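Local coordinates for protein putative glycosyl hydrolase (Bacteroides thetaiotaomicron VPI-5482, PDB 3K11) that is of unproven function but probably acts as a hydrolase that cleaves glycosidic bonds, at residues Gly379-Phe382 / Phe386-Tyr389; Phe312-Leu317 / Ser322-Ser327; Leu356-Val361 / Gly401-Ala406; Arg239-Glu244 / Arg297-Gly302. All blocks are in the same frame, centred on the assembly; numbering follows the deposited sequence. Where two conformers were deposited one is given.

Contact 1. Residues Gly379-Phe382 / Phe386-Tyr389; sequences GMAF and FYYY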
# COMPACT_ATOMS: atom_id res chain seq x y z
N GLY A 379 -20.68 -3.20 12.90
CA GLY A 379 -21.63 -3.21 11.80
C GLY A 379 -20.98 -2.72 10.51
O GLY A 379 -19.76 -2.80 10.33
N MSE A 380 -21.80 -2.17 9.62
CA MSE A 380 -21.38 -1.81 8.26
C MSE A 380 -21.27 -0.32 8.07
O MSE A 380 -22.18 0.42 8.43
CB MSE A 380 -22.40 -2.35 7.26
CG MSE A 380 -21.99 -2.16 5.78
SE MSE A 380 -23.29 -2.85 4.58
CE MSE A 380 -23.10 -4.76 5.19
N ALA A 381 -20.18 0.13 7.48
CA ALA A 381 -20.01 1.53 7.17
C ALA A 381 -19.60 1.69 5.69
O ALA A 381 -19.12 0.72 5.04
CB ALA A 381 -18.91 2.17 8.08
N PHE A 382 -19.72 2.92 5.21
CA PHE A 382 -19.19 3.31 3.93
C PHE A 382 -18.16 4.43 4.03
O PHE A 382 -17.99 5.25 3.15
CB PHE A 382 -20.34 3.62 2.96
CG PHE A 382 -21.09 2.40 2.60
CD1 PHE A 382 -20.48 1.43 1.82
CD2 PHE A 382 -22.32 2.16 3.10
CE1 PHE A 382 -21.12 0.25 1.54
CE2 PHE A 382 -22.95 1.00 2.82
CZ PHE A 382 -22.36 0.06 2.03
N PHE A 386 -14.83 4.76 10.54
CA PHE A 386 -15.59 3.80 11.33
C PHE A 386 -14.76 2.54 11.58
O PHE A 386 -14.58 2.10 12.73
CB PHE A 386 -16.90 3.47 10.61
CG PHE A 386 -17.67 2.33 11.23
CD1 PHE A 386 -18.50 2.56 12.30
CD2 PHE A 386 -17.54 1.04 10.75
CE1 PHE A 386 -19.20 1.54 12.86
CE2 PHE A 386 -18.30 0.03 11.30
CZ PHE A 386 -19.10 0.29 12.37
N TYR A 387 -14.19 1.99 10.52
CA TYR A 387 -13.45 0.72 10.66
C TYR A 387 -12.14 0.91 11.41
O TYR A 387 -11.74 0.09 12.23
CB TYR A 387 -13.22 0.07 9.31
CG TYR A 387 -14.48 -0.51 8.68
CD1 TYR A 387 -15.00 -1.72 9.12
CD2 TYR A 387 -15.17 0.17 7.68
CE1 TYR A 387 -16.16 -2.24 8.59
CE2 TYR A 387 -16.33 -0.36 7.13
CZ TYR A 387 -16.83 -1.57 7.58
OH TYR A 387 -17.98 -2.11 7.04
N TYR A 388 -11.43 1.97 11.07
CA TYR A 388 -10.12 2.21 11.70
C TYR A 388 -10.21 2.38 13.21
O TYR A 388 -9.28 2.00 13.92
CB TYR A 388 -9.45 3.45 11.12
CG TYR A 388 -8.63 3.29 9.87
CD1 TYR A 388 -9.23 3.08 8.64
CD2 TYR A 388 -7.25 3.53 9.88
CE1 TYR A 388 -8.49 3.01 7.48
CE2 TYR A 388 -6.49 3.47 8.72
CZ TYR A 388 -7.11 3.22 7.52
OH TYR A 388 -6.38 3.22 6.37
N TYR A 389 -11.35 2.88 13.70
CA TYR A 389 -11.49 3.27 15.10
C TYR A 389 -12.38 2.35 15.91
O TYR A 389 -12.64 2.64 17.07
CB TYR A 389 -11.99 4.73 15.22
CG TYR A 389 -10.91 5.72 15.00
CD1 TYR A 389 -10.12 6.16 16.08
CD2 TYR A 389 -10.63 6.21 13.73
CE1 TYR A 389 -9.07 7.02 15.88
CE2 TYR A 389 -9.56 7.08 13.51
CZ TYR A 389 -8.80 7.50 14.60
OH TYR A 389 -7.78 8.42 14.45
O HOH W 1 -18.67 -1.84 4.15
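Ala-381 meets both Phe-386 and Tyr-387, and the contact is built on that pair of rings. The polar part comes first. Tyr-387 OH accepts a hydrogen bond from Ala-381 N at 3.2 Å, and the N-H points almost straight at the oxygen (169°). A water adds a second link. It donates to Ala-381 O at 2.7 Å and lies 3.0 Å from Tyr-387 OH. Both backbone polar atoms of Ala-381 are therefore tied to one phenol, one directly and one through the water. The same hydroxyl has a further partner in His-250 ND1, so its rotation is probably well fixed.

The apolar part is tight. Ala-381 CB lies 3.2 Å from Phe-386 CD2. The methyl is also 3.7 Å from Tyr-387 CE2, so it sits against both rings. With CG anti to the backbone N (chi1 171°), the ring of Phe-386 comes up against the Ala-381 methyl. Phe-386 CD2 in turn stands over the centre of the Tyr-387 ring.

A third kind of contact involves Gly-379 O. It lies at the edge of the Phe-386 ring, close to the ring plane, 3.3 Å from CE2. This buried carbonyl oxygen has no hydrogen-bond partner in the model. The weakly positive ring hydrogens probably compensate it in part.

The contact folds the loop before helix 384-388 back onto that helix. Met-380 turns its side chain to Thr-198 and Trp-200 of strand 198-200. Ala-425, in strand 425-427 of the second subunit, packs on Ala-381.

Contact 2. Residues Phe312-Leu317 / Ser322-Ser327; sequences FWHQLL and SYLETS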
# COMPACT_ATOMS: atom_id res chain seq x y z
N PHE A 312 0.22 -10.63 12.56
CA PHE A 312 -1.18 -10.25 12.56
C PHE A 312 -1.57 -9.72 11.18
O PHE A 312 -0.72 -9.27 10.40
CB PHE A 312 -1.42 -9.11 13.55
CG PHE A 312 -1.20 -9.46 14.98
CD1 PHE A 312 -2.20 -10.08 15.72
CD2 PHE A 312 0.02 -9.17 15.61
CE1 PHE A 312 -2.00 -10.40 17.06
CE2 PHE A 312 0.22 -9.47 16.94
CZ PHE A 312 -0.77 -10.13 17.66
N TRP A 313 -2.87 -9.68 10.95
CA TRP A 313 -3.45 -8.96 9.84
C TRP A 313 -4.11 -7.66 10.34
O TRP A 313 -4.43 -7.50 11.52
CB TRP A 313 -4.44 -9.84 9.09
CG TRP A 313 -3.82 -10.88 8.22
CD1 TRP A 313 -3.65 -10.79 6.85
CD2 TRP A 313 -3.30 -12.15 8.60
NE1 TRP A 313 -3.06 -11.94 6.38
CE2 TRP A 313 -2.84 -12.78 7.42
CE3 TRP A 313 -3.16 -12.84 9.82
CZ2 TRP A 313 -2.28 -14.05 7.42
CZ3 TRP A 313 -2.64 -14.14 9.81
CH2 TRP A 313 -2.20 -14.72 8.62
N HIS A 314 -4.22 -6.71 9.41
CA HIS A 314 -4.77 -5.39 9.66
C HIS A 314 -6.31 -5.38 9.60
O HIS A 314 -6.93 -6.04 8.73
CB HIS A 314 -4.23 -4.40 8.65
CG HIS A 314 -2.76 -4.15 8.74
ND1 HIS A 314 -2.21 -3.19 9.57
CD2 HIS A 314 -1.71 -4.74 8.10
CE1 HIS A 314 -0.89 -3.20 9.43
NE2 HIS A 314 -0.56 -4.13 8.55
N GLN A 315 -6.91 -4.55 10.47
CA GLN A 315 -8.38 -4.36 10.63
C GLN A 315 -9.07 -4.16 9.28
O GLN A 315 -10.11 -4.74 9.02
CB GLN A 315 -8.60 -3.15 11.53
CG GLN A 315 -9.98 -2.59 11.61
CD GLN A 315 -10.93 -3.37 12.41
OE1 GLN A 315 -10.74 -4.57 12.66
NE2 GLN A 315 -12.01 -2.70 12.82
N LEU A 316 -8.49 -3.29 8.44
CA LEU A 316 -8.83 -3.27 6.99
C LEU A 316 -7.62 -3.90 6.34
O LEU A 316 -6.50 -3.37 6.42
CB LEU A 316 -9.07 -1.86 6.46
CG LEU A 316 -10.40 -1.22 6.94
CD1 LEU A 316 -10.61 0.20 6.34
CD2 LEU A 316 -11.63 -2.13 6.68
N LEU A 317 -7.82 -5.03 5.66
CA LEU A 317 -6.71 -5.90 5.29
C LEU A 317 -5.69 -5.25 4.41
O LEU A 317 -4.45 -5.50 4.56
CB LEU A 317 -7.22 -7.15 4.62
CG LEU A 317 -7.93 -8.19 5.49
CD1 LEU A 317 -8.66 -9.20 4.58
CD2 LEU A 317 -6.95 -8.90 6.47
N SER A 322 -3.92 0.60 9.38
CA SER A 322 -5.02 0.29 10.28
C SER A 322 -4.50 -0.72 11.34
O SER A 322 -3.52 -1.42 11.12
CB SER A 322 -6.24 -0.27 9.57
OG SER A 322 -6.02 -1.50 8.91
N TYR A 323 -5.16 -0.77 12.48
CA TYR A 323 -4.59 -1.57 13.57
C TYR A 323 -4.55 -3.05 13.31
O TYR A 323 -5.38 -3.58 12.57
CB TYR A 323 -5.29 -1.27 14.89
CG TYR A 323 -6.71 -1.68 15.10
CD1 TYR A 323 -7.01 -2.97 15.51
CD2 TYR A 323 -7.75 -0.76 15.05
CE1 TYR A 323 -8.29 -3.33 15.80
CE2 TYR A 323 -9.06 -1.14 15.32
CZ TYR A 323 -9.32 -2.42 15.72
OH TYR A 323 -10.60 -2.80 16.07
N LEU A 324 -3.61 -3.74 13.98
CA LEU A 324 -3.49 -5.18 13.90
C LEU A 324 -4.54 -5.80 14.81
O LEU A 324 -4.58 -5.51 16.01
CB LEU A 324 -2.09 -5.61 14.33
CG LEU A 324 -0.94 -5.07 13.46
CD1 LEU A 324 0.47 -5.47 13.99
CD2 LEU A 324 -1.14 -5.51 11.98
N GLU A 325 -5.32 -6.71 14.28
CA GLU A 325 -6.49 -7.27 15.00
C GLU A 325 -6.40 -8.77 15.22
O GLU A 325 -6.10 -9.55 14.31
CB GLU A 325 -7.75 -6.87 14.23
CG GLU A 325 -9.05 -6.90 15.04
CD GLU A 325 -9.65 -8.30 15.12
OE1 GLU A 325 -9.63 -8.97 14.04
OE2 GLU A 325 -10.19 -8.70 16.19
N THR A 326 -6.69 -9.16 16.44
CA THR A 326 -6.41 -10.51 16.89
C THR A 326 -7.40 -11.55 16.40
O THR A 326 -6.98 -12.66 16.02
CB THR A 326 -6.37 -10.53 18.43
OG1 THR A 326 -5.35 -9.62 18.89
CG2 THR A 326 -6.11 -11.98 18.98
N SER A 327 -8.71 -11.26 16.48
CA SER A 327 -9.68 -12.31 16.16
C SER A 327 -9.56 -12.76 14.69
O SER A 327 -9.55 -13.95 14.40
CB SER A 327 -11.11 -11.92 16.49
OG SER A 327 -11.59 -10.80 15.76
O HOH W 2 -11.00 -7.43 12.17
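His-314 and Leu-324 form a non-hydrogen-bonded pair in a short, weakly bonded antiparallel beta hairpin. Bonds on both sides of the pair close the turn. Glu-325 N donates to Trp-313 O, and Gln-315 N donates to Tyr-323 O at 2.8 Å.

The His-314 side chain runs beside Ser-322 and Leu-324 of the facing segment. Its CB lies 3.4 Å from Ser-322 OG. With CG beside the backbone N (chi1 -65°), the ring swings over to the carbonyl of Ser-322. ND1 donates to Ser-322 O at 2.7 Å, nearly straight (173°) and in the ring plane. CE1 comes next, 3.4 Å from Leu-324 CD2. That methyl sits over one face of the imidazole, offset toward the rim, in a CH-pi contact. NE2 at the tip meets the same methyl at 3.7 Å. A leucine in place of His-314 would probably leave Ser-322 O without its ND1 donor and the Leu-324 methyl without its flat support.

Gln-315 lies alongside Tyr-323. Its CB stands over the ring centre and its amide stacks on the ring, the planes 21° apart. The amide NE2 bonds to Tyr-387 O of helix 384-388. Ser-322 OG accepts from Leu-316 N and also bonds to Cys-319 O. Glu-325 is the N-cap of helix 326-342: its OE2 takes Ser-327 N from above the carboxylate plane and Ser-327 OG, at 2.6 Å, on its syn lone pair.

Contact 3. Residues Leu356-Val361 / Gly401-Ala406; sequences LGWHAV and GPVLWA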
# COMPACT_ATOMS: atom_id res chain seq x y z
N LEU A 356 3.62 -18.32 12.10
CA LEU A 356 3.89 -16.94 12.51
C LEU A 356 2.61 -16.34 13.06
O LEU A 356 2.60 -15.61 14.07
CB LEU A 356 4.37 -16.11 11.33
CG LEU A 356 4.54 -14.62 11.61
CD1 LEU A 356 5.56 -14.36 12.76
CD2 LEU A 356 4.88 -13.82 10.35
N GLY A 357 1.50 -16.58 12.36
CA GLY A 357 0.22 -16.08 12.87
C GLY A 357 -0.12 -16.60 14.25
O GLY A 357 -0.69 -15.86 15.07
N TRP A 358 0.19 -17.88 14.52
CA TRP A 358 0.00 -18.45 15.85
C TRP A 358 0.90 -17.75 16.89
O TRP A 358 0.44 -17.43 17.98
CB TRP A 358 0.17 -19.99 15.90
CG TRP A 358 -0.08 -20.43 17.34
CD1 TRP A 358 0.85 -20.67 18.27
CD2 TRP A 358 -1.33 -20.42 18.03
NE1 TRP A 358 0.28 -20.92 19.47
CE2 TRP A 358 -1.07 -20.73 19.38
CE3 TRP A 358 -2.65 -20.16 17.65
CZ2 TRP A 358 -2.07 -20.88 20.34
CZ3 TRP A 358 -3.65 -20.26 18.61
CH2 TRP A 358 -3.35 -20.59 19.94
N HIS A 359 2.17 -17.53 16.57
CA HIS A 359 3.05 -16.81 17.49
C HIS A 359 2.44 -15.45 17.85
O HIS A 359 2.45 -15.04 19.03
CB HIS A 359 4.43 -16.58 16.88
CG HIS A 359 5.34 -17.78 16.95
ND1 HIS A 359 5.70 -18.38 18.14
CD2 HIS A 359 5.96 -18.47 15.97
CE1 HIS A 359 6.51 -19.39 17.88
NE2 HIS A 359 6.70 -19.46 16.58
N ALA A 360 1.88 -14.79 16.84
CA ALA A 360 1.27 -13.48 17.00
C ALA A 360 0.08 -13.58 17.99
O ALA A 360 0.01 -12.90 19.00
CB ALA A 360 0.78 -12.95 15.65
N VAL A 361 -0.81 -14.50 17.70
CA VAL A 361 -2.00 -14.69 18.52
C VAL A 361 -1.67 -15.13 19.97
O VAL A 361 -2.26 -14.63 20.94
CB VAL A 361 -2.92 -15.75 17.80
CG1 VAL A 361 -3.96 -16.27 18.68
CG2 VAL A 361 -3.53 -15.09 16.53
N GLY A 401 -13.28 -18.24 20.47
CA GLY A 401 -13.50 -19.39 19.59
C GLY A 401 -12.36 -19.55 18.62
O GLY A 401 -11.75 -20.61 18.50
N PRO A 402 -12.07 -18.48 17.90
CA PRO A 402 -10.99 -18.54 16.93
C PRO A 402 -9.62 -18.90 17.47
O PRO A 402 -8.93 -19.68 16.87
CB PRO A 402 -11.03 -17.18 16.30
CG PRO A 402 -12.45 -16.75 16.38
CD PRO A 402 -12.89 -17.27 17.75
N VAL A 403 -9.24 -18.39 18.64
CA VAL A 403 -7.96 -18.74 19.22
C VAL A 403 -7.95 -20.21 19.56
O VAL A 403 -6.95 -20.90 19.34
CB VAL A 403 -7.67 -17.83 20.45
CG1 VAL A 403 -6.50 -18.38 21.28
CG2 VAL A 403 -7.39 -16.38 19.95
N LEU A 404 -9.04 -20.69 20.17
CA LEU A 404 -9.10 -22.11 20.53
C LEU A 404 -9.03 -23.01 19.31
O LEU A 404 -8.33 -24.03 19.30
CB LEU A 404 -10.40 -22.41 21.31
CG LEU A 404 -10.50 -21.83 22.74
CD1 LEU A 404 -11.98 -21.85 23.27
CD2 LEU A 404 -9.58 -22.63 23.71
N TRP A 405 -9.76 -22.63 18.28
CA TRP A 405 -9.86 -23.43 17.05
C TRP A 405 -8.52 -23.41 16.32
O TRP A 405 -8.02 -24.44 15.90
CB TRP A 405 -10.95 -22.86 16.15
CG TRP A 405 -11.71 -23.87 15.33
CD1 TRP A 405 -11.35 -25.14 15.02
CD2 TRP A 405 -12.96 -23.64 14.67
NE1 TRP A 405 -12.29 -25.72 14.23
CE2 TRP A 405 -13.28 -24.82 13.98
CE3 TRP A 405 -13.84 -22.57 14.62
CZ2 TRP A 405 -14.43 -24.94 13.22
CZ3 TRP A 405 -14.98 -22.69 13.89
CH2 TRP A 405 -15.26 -23.85 13.17
N ALA A 406 -7.91 -22.23 16.23
CA ALA A 406 -6.57 -22.13 15.63
C ALA A 406 -5.51 -22.98 16.35
O ALA A 406 -4.68 -23.67 15.72
CB ALA A 406 -6.17 -20.64 15.55
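The Trp-358 indole meets the helix segment 401-406 with its edge. Val-403 O and Ala-406 CB both lie at the rim of the six-membered ring, near its plane. The carbonyl oxygen is 3.4 Å from CZ3, and the Ala-406 methyl is 4.0 Å from the same carbon. Next along the rim, CH2 lies 4.1 Å from Val-403 CG1. The Trp-358 and Val-403 side chains cross at about a right angle. No hydrogen bond joins the segments.

The reach of the indole explains the contact. The axes of the two segments come no closer than 11.2 Å, wide for packed helices. Trp-358 has CG anti to the backbone N (chi1 -179°), and the ring spans that distance. A serine in place of Trp-358 would probably open a gap beside Ala-406 and Val-403, which a hydroxymethyl could not bridge.

One turn on, Val-361 CG1 touches Val-403 CG2 at 3.7 Å, the two side chains sliding past each other in opposite directions. Val-403 thus meets both residues of the facing helix. Other helices close in around the pair. Trp-358 also packs on Val-32 and Ile-36 of helix 29-45. Helix 326-342 touches Val-361 through Thr-329 and Val-403 through Ala-330.

The N-to-C directions of the two segments are 134° apart, a buried packing of oblique, mostly antiparallel helices. It is consistent with the (alpha/alpha)6 barrel of the six-hairpin glycosidases, the clan of family 88.

Contact 4. Residues Arg239-Glu244 / Arg297-Gly302; sequences RMFIPE and RAHVRG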
# COMPACT_ATOMS: atom_id res chain seq x y z
N ARG A 239 -21.03 -11.36 -5.89
CA ARG A 239 -21.18 -9.94 -5.59
C ARG A 239 -20.10 -9.35 -4.68
O ARG A 239 -19.72 -8.20 -4.86
CB ARG A 239 -22.50 -9.73 -4.89
CG ARG A 239 -23.67 -10.09 -5.80
CD ARG A 239 -24.89 -10.04 -5.02
NE ARG A 239 -26.15 -10.15 -5.76
CZ ARG A 239 -26.98 -11.20 -5.72
NH1 ARG A 239 -26.66 -12.35 -5.13
NH2 ARG A 239 -28.14 -11.09 -6.35
N MSE A 240 -19.61 -10.13 -3.74
CA MSE A 240 -18.78 -9.61 -2.66
C MSE A 240 -17.28 -9.86 -2.85
O MSE A 240 -16.46 -9.09 -2.29
CB MSE A 240 -19.35 -10.13 -1.31
CG MSE A 240 -20.82 -9.70 -1.08
SE MSE A 240 -21.30 -9.98 0.71
CE MSE A 240 -20.65 -8.20 1.28
N PHE A 241 -16.90 -10.85 -3.66
CA PHE A 241 -15.45 -11.15 -3.89
C PHE A 241 -14.90 -10.09 -4.81
O PHE A 241 -15.62 -9.66 -5.71
CB PHE A 241 -15.22 -12.54 -4.46
CG PHE A 241 -13.77 -12.99 -4.39
CD1 PHE A 241 -13.15 -13.18 -3.16
CD2 PHE A 241 -13.07 -13.28 -5.52
CE1 PHE A 241 -11.84 -13.61 -3.09
CE2 PHE A 241 -11.73 -13.69 -5.43
CZ PHE A 241 -11.14 -13.85 -4.25
N ILE A 242 -13.64 -9.71 -4.62
CA ILE A 242 -12.96 -8.69 -5.41
C ILE A 242 -11.74 -9.40 -6.04
O ILE A 242 -10.67 -9.47 -5.42
CB ILE A 242 -12.46 -7.51 -4.58
CG1 ILE A 242 -13.59 -6.86 -3.77
CG2 ILE A 242 -11.93 -6.39 -5.52
CD1 ILE A 242 -13.15 -6.01 -2.64
N PRO A 243 -11.91 -9.99 -7.22
CA PRO A 243 -10.83 -10.79 -7.82
C PRO A 243 -9.50 -10.09 -7.98
O PRO A 243 -8.46 -10.73 -7.82
CB PRO A 243 -11.40 -11.22 -9.19
CG PRO A 243 -12.80 -10.88 -9.19
CD PRO A 243 -13.15 -10.05 -8.02
N GLU A 244 -9.54 -8.77 -8.20
CA GLU A 244 -8.32 -7.98 -8.36
C GLU A 244 -7.49 -7.95 -7.08
O GLU A 244 -6.28 -7.74 -7.14
CB GLU A 244 -8.65 -6.54 -8.77
CG GLU A 244 -9.47 -6.40 -10.10
CD GLU A 244 -11.01 -6.79 -10.04
OE1 GLU A 244 -11.59 -7.01 -8.95
OE2 GLU A 244 -11.66 -6.88 -11.13
N ARG A 297 -9.20 -20.91 -2.73
CA ARG A 297 -7.81 -20.70 -3.07
C ARG A 297 -7.43 -19.26 -3.45
O ARG A 297 -6.35 -18.79 -3.07
CB ARG A 297 -7.40 -21.69 -4.14
CG ARG A 297 -7.23 -23.10 -3.59
CD ARG A 297 -6.84 -24.02 -4.69
NE ARG A 297 -6.58 -25.33 -4.08
CZ ARG A 297 -6.85 -26.50 -4.65
NH1 ARG A 297 -7.35 -26.56 -5.89
NH2 ARG A 297 -6.63 -27.62 -3.96
N ALA A 298 -8.28 -18.56 -4.19
CA ALA A 298 -8.03 -17.17 -4.54
C ALA A 298 -8.04 -16.28 -3.29
O ALA A 298 -7.23 -15.37 -3.17
CB ALA A 298 -9.06 -16.64 -5.55
N HIS A 299 -8.94 -16.57 -2.35
CA HIS A 299 -9.01 -15.81 -1.11
C HIS A 299 -7.79 -16.05 -0.22
O HIS A 299 -7.21 -15.13 0.36
CB HIS A 299 -10.30 -16.17 -0.36
CG HIS A 299 -10.67 -15.20 0.71
ND1 HIS A 299 -11.49 -15.55 1.76
CD2 HIS A 299 -10.33 -13.90 0.91
CE1 HIS A 299 -11.67 -14.50 2.54
NE2 HIS A 299 -10.99 -13.48 2.05
N VAL A 300 -7.34 -17.29 -0.19
CA VAL A 300 -6.12 -17.63 0.54
C VAL A 300 -4.94 -16.77 0.03
O VAL A 300 -4.17 -16.18 0.83
CB VAL A 300 -5.78 -19.11 0.46
CG1 VAL A 300 -4.30 -19.38 0.87
CG2 VAL A 300 -6.70 -19.94 1.32
N ARG A 301 -4.78 -16.71 -1.29
CA ARG A 301 -3.69 -15.96 -1.86
C ARG A 301 -3.77 -14.46 -1.55
O ARG A 301 -2.74 -13.82 -1.32
CB ARG A 301 -3.60 -16.20 -3.38
CG ARG A 301 -3.09 -17.59 -3.74
CD ARG A 301 -2.77 -17.69 -5.23
NE ARG A 301 -3.97 -17.75 -6.04
CZ ARG A 301 -4.64 -18.87 -6.34
NH1 ARG A 301 -4.27 -20.07 -5.88
NH2 ARG A 301 -5.73 -18.79 -7.07
N GLY A 302 -4.97 -13.89 -1.57
CA GLY A 302 -5.15 -12.45 -1.30
C GLY A 302 -4.94 -12.10 0.15
O GLY A 302 -4.31 -11.11 0.45
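Strand 241-242, an outer strand of a small three-stranded antiparallel sheet, is packed against helix 289-304 by one aromatic side chain, Phe-241, which meets Ala-298 and His-299. Phe-241 is the first residue to leave the helical conformation after helix 222-240. Its CG is anti to the backbone N (chi1 -166°), which sends the ring outward to the helix.

The far end of the ring does the touching. CZ lies 3.7 Å from Ala-298 CB, and CE2 follows at 4.0 Å from the same methyl. On the other side of the ring tip, CE1 lies 4.0 Å from His-299 CB. CZ also approaches His-299 N at 4.0 Å. The ring end therefore rests where two successive residues of the helix meet, between the Ala-298 methyl and the CB of His-299. The approach to the methyl is oblique to the ring.

The His-299 imidazole turns its polar end elsewhere: NE2 bonds to Asn-268 OD1 on helix 265-281. Tyr-248 of strand 247-253 meets both Phe-241 and His-299 edge to face, so it links the two partners from the sheet. Tyr-295, a turn earlier on helix 289-304, makes another edge-to-face contact with Phe-241.

Across the two segments there is neither a hydrogen bond nor a salt bridge. The area buried is small, 115 Å². The contact rests on dispersion between ring carbons and aliphatic carbons. Such packing has little directionality of its own, so the orientation of the His-299 ring is probably set more by its Asn-268 bond.

In the fold
All four contacts fall within the family 88 region. Contacts 1 and 2 touch, with centres about 13 Å apart: Leu-316 CD2 packs on Tyr-387 CB at 3.8 Å. Contacts 2 and 3 are equally close by centre. Phe-312 CZ of the hairpin lies 3.2 Å from Ala-360 O of helix 347-362. Contact 2 is thus the bridge between the other two, whose nearest atoms are about 16 Å apart. In sequence, contact 1 is nested inside the loop that contact 3 closes. Contact 4 touches none of them; its nearest atoms are about 5 Å from contact 2. Ethanediol, probably from the crystallisation liquor, lies near contacts 1, 2 and 4.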